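PDB 6I1R: CMP-sialic acid transporter 1 from Zea mays, which probably carries CMP-sialic acid from the cytoplasm into the Golgi as a CMP-sialate:CMP antiporter, and is caught here outward-facing with CMP bound. Local coordinates for residues B[40-43]-B[44-47]. The protein carries 5 engineered substitutions. Numbering follows the deposited sequence.
Sequences LAEL and FKLS. With C5P (cytidine-5'-monophosphate), chain D.
Glu42 and Lys45, three residues apart on one turn of helix 37-59, form a salt bridge beside the phosphate of CMP. It is an i to i+3 acid-base pair on a predicted transmembrane helix, and both residues line the CMP pocket. Their side chains meet at an oblique angle, and Lys45 NZ gives Glu42 OE2 a weak hydrogen bond of 3.2 Å. Glu42 CG lies anti to the carbonyl carbon (chi1 -83°) and the chain bends at chi2, which helps bring OE2 to Lys45 and the phosphate; the Lys45 chain, bent at chi2 and chi3, runs back past Ala41 O toward the carboxylate. Glu42 OE2 also lies 3.2 Å from the phosphate oxygen O3P, and Lys45 NZ stands 3.8 Å from it. The ammonium group thus sits near two acidic groups and probably offsets the repulsion between them. A glutamine here removes the carboxylate, and the Lys45 ammonium would probably be less firmly oriented beside the phosphate. Regular i to i+4 bonds hold the turn, including Leu46 N to Glu42 O at 2.7 Å. Leu40, Ala41, Glu42 and Lys45 form the packed, buried side; Leu43 and Ser47 are exposed on the looser one. There Leu43 O accepts from Ser47 N at 2.9 Å and from Ser47 OG at 3.2 Å, bonds within the turn whose donors come from opposite faces of the carbonyl plane. Ser47 OG gets there because it lies between its own backbone N and carbonyl carbon (chi1 77°). Around the helix, Glu42 and Lys45 touch Tyr199 of helix 191-216, where Glu42 also meets Asn206 of the CMP pocket and Leu46 packs on Thr200. Helix 234-256 receives Leu40 on Trp237 and Val240, Ala41 on Leu243 and Lys45 on Leu248, and the Phe44 ring meets that of Phe241 at about 45°.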
ATOM      1  N   LEU B  40       1.450 -16.771   7.889  1.00 59.37           N
ATOM      2  CA  LEU B  40       0.426 -17.778   7.580  1.00 57.96           C
ATOM      3  C   LEU B  40       0.931 -18.727   6.487  1.00 56.45           C
ATOM      4  O   LEU B  40       0.630 -19.919   6.517  1.00 56.75           O
ATOM      5  CB  LEU B  40      -0.866 -17.087   7.131  1.00 58.28           C
ATOM      6  CG  LEU B  40      -1.570 -16.218   8.173  1.00 58.35           C
ATOM      7  CD1 LEU B  40      -2.925 -15.761   7.656  1.00 58.42           C
ATOM      8  CD2 LEU B  40      -1.729 -16.956   9.495  1.00 57.95           C
ATOM      9  N   ALA B  41       1.683 -18.195   5.525  1.00 56.09           N
ATOM     10  CA  ALA B  41       2.220 -19.004   4.430  1.00 56.77           C
ATOM     11  C   ALA B  41       3.204 -20.041   4.983  1.00 57.70           C
ATOM     12  O   ALA B  41       3.189 -21.191   4.553  1.00 56.52           O
ATOM     13  CB  ALA B  41       2.872 -18.122   3.394  1.00 56.14           C
ATOM     14  N   GLU B  42       4.044 -19.633   5.933  1.00 60.63           N
ATOM     15  CA  GLU B  42       5.001 -20.546   6.569  1.00 63.67           C
ATOM     16  C   GLU B  42       4.244 -21.577   7.415  1.00 64.49           C
ATOM     17  O   GLU B  42       4.564 -22.767   7.379  1.00 64.67           O
ATOM     18  CB  GLU B  42       6.002 -19.780   7.438  1.00 65.90           C
ATOM     19  CG  GLU B  42       7.165 -19.191   6.658  1.00 67.33           C
ATOM     20  CD  GLU B  42       8.107 -20.215   6.052  1.00 69.08           C
ATOM     21  OE1 GLU B  42       9.102 -20.569   6.715  1.00 69.39           O
ATOM     22  OE2 GLU B  42       7.843 -20.656   4.915  1.00 70.23           O
ATOM     23  N   LEU B  43       3.247 -21.116   8.167  1.00 64.98           N
ATOM     24  CA  LEU B  43       2.451 -22.004   9.019  1.00 65.47           C
ATOM     25  C   LEU B  43       1.810 -23.101   8.157  1.00 64.36           C
ATOM     26  O   LEU B  43       1.770 -24.265   8.556  1.00 65.35           O
ATOM     27  CB  LEU B  43       1.390 -21.183   9.764  1.00 66.52           C
ATOM     28  CG  LEU B  43       1.069 -21.653  11.182  1.00 67.67           C
ATOM     29  CD1 LEU B  43       2.250 -21.421  12.113  1.00 68.16           C
ATOM     30  CD2 LEU B  43      -0.173 -20.955  11.715  1.00 68.15           C
ATOM     31  N   PHE B  44       1.331 -22.717   6.975  1.00 63.22           N
ATOM     32  CA  PHE B  44       0.749 -23.655   6.007  1.00 63.42           C
ATOM     33  C   PHE B  44       1.791 -24.704   5.594  1.00 63.24           C
ATOM     34  O   PHE B  44       1.483 -25.893   5.554  1.00 63.05           O
ATOM     35  CB  PHE B  44       0.204 -22.890   4.796  1.00 64.29           C
ATOM     36  CG  PHE B  44      -0.294 -23.743   3.655  1.00 65.20           C
ATOM     37  CD1 PHE B  44      -1.604 -24.195   3.623  1.00 65.22           C
ATOM     38  CD2 PHE B  44       0.544 -24.077   2.601  1.00 66.45           C
ATOM     39  CE1 PHE B  44      -2.061 -24.971   2.569  1.00 65.18           C
ATOM     40  CE2 PHE B  44       0.086 -24.853   1.547  1.00 66.58           C
ATOM     41  CZ  PHE B  44      -1.216 -25.299   1.533  1.00 66.18           C
ATOM     42  N   LYS B  45       3.012 -24.266   5.289  1.00 62.81           N
ATOM     43  CA  LYS B  45       4.077 -25.171   4.834  1.00 62.80           C
ATOM     44  C   LYS B  45       4.536 -26.072   5.988  1.00 62.49           C
ATOM     45  O   LYS B  45       4.766 -27.267   5.788  1.00 63.52           O
ATOM     46  CB  LYS B  45       5.261 -24.375   4.273  1.00 64.28           C
ATOM     47  CG  LYS B  45       5.007 -23.713   2.925  1.00 65.25           C
ATOM     48  CD  LYS B  45       5.597 -22.322   2.790  1.00 65.88           C
ATOM     49  CE  LYS B  45       7.029 -22.306   2.306  1.00 67.43           C
ATOM     50  NZ  LYS B  45       7.414 -20.971   1.788  1.00 68.96           N
ATOM     51  N   LEU B  46       4.678 -25.491   7.179  1.00 59.88           N
ATOM     52  CA  LEU B  46       5.122 -26.236   8.360  1.00 58.44           C
ATOM     53  C   LEU B  46       4.109 -27.337   8.698  1.00 58.76           C
ATOM     54  O   LEU B  46       4.501 -28.454   9.038  1.00 57.23           O
ATOM     55  CB  LEU B  46       5.289 -25.271   9.539  1.00 57.66           C
ATOM     56  CG  LEU B  46       5.420 -25.927  10.914  1.00 55.87           C
ATOM     57  CD1 LEU B  46       6.659 -26.805  10.985  1.00 54.93           C
ATOM     58  CD2 LEU B  46       5.443 -24.879  12.014  1.00 56.67           C
ATOM     59  N   SER B  47       2.820 -27.012   8.625  1.00 59.81           N
ATOM     60  CA  SER B  47       1.772 -27.937   9.059  1.00 61.35           C
ATOM     61  C   SER B  47       1.453 -28.955   7.953  1.00 63.05           C
ATOM     62  O   SER B  47       1.005 -30.060   8.256  1.00 64.65           O
ATOM     63  CB  SER B  47       0.538 -27.195   9.512  1.00 61.45           C
ATOM     64  OG  SER B  47      -0.215 -26.716   8.409  1.00 61.15           O
TER
HETATM   65  O3P C5P D 401       9.591 -18.410   3.510  1.00137.94           O
HETATM   66  P   C5P D 401      10.331 -17.116   3.749  1.00137.67           P
HETATM   67  O1P C5P D 401      11.558 -16.932   2.887  1.00137.21           O
HETATM   68  O2P C5P D 401       9.445 -15.897   3.838  1.00137.89           O
HETATM   69  O5' C5P D 401      10.924 -17.278   5.238  1.00134.90           O
HETATM   70  C5' C5P D 401      10.493 -16.413   6.287  1.00131.16           C
HETATM   71  C4' C5P D 401      11.688 -15.642   6.831  1.00129.83           C
HETATM   72  O4' C5P D 401      11.818 -14.400   6.135  1.00130.63           O
HETATM   73  C3' C5P D 401      11.518 -15.333   8.312  1.00128.99           C
HETATM   74  O3' C5P D 401      12.540 -15.999   9.066  1.00126.82           O
HETATM   75  C2' C5P D 401      11.586 -13.817   8.439  1.00129.70           C
HETATM   76  O2' C5P D 401      12.660 -13.377   9.280  1.00129.72           O
HETATM   77  C1' C5P D 401      11.788 -13.283   7.028  1.00130.59           C
HETATM   78  N1  C5P D 401      10.684 -12.388   6.675  1.00131.32           N
HETATM   79  C2  C5P D 401      10.570 -11.130   7.302  1.00131.00           C
HETATM   80  N3  C5P D 401       9.554 -10.299   6.982  1.00130.61           N
HETATM   81  C4  C5P D 401       8.639 -10.667   6.059  1.00130.84           C
HETATM   82  C5  C5P D 401       8.739 -11.904   5.434  1.00131.35           C
HETATM   83  C6  C5P D 401       9.783 -12.761   5.761  1.00131.55           C
HETATM   84  O2  C5P D 401      11.413 -10.782   8.157  1.00131.06           O
HETATM   85  N4  C5P D 401       7.623  -9.828   5.743  1.00130.89           N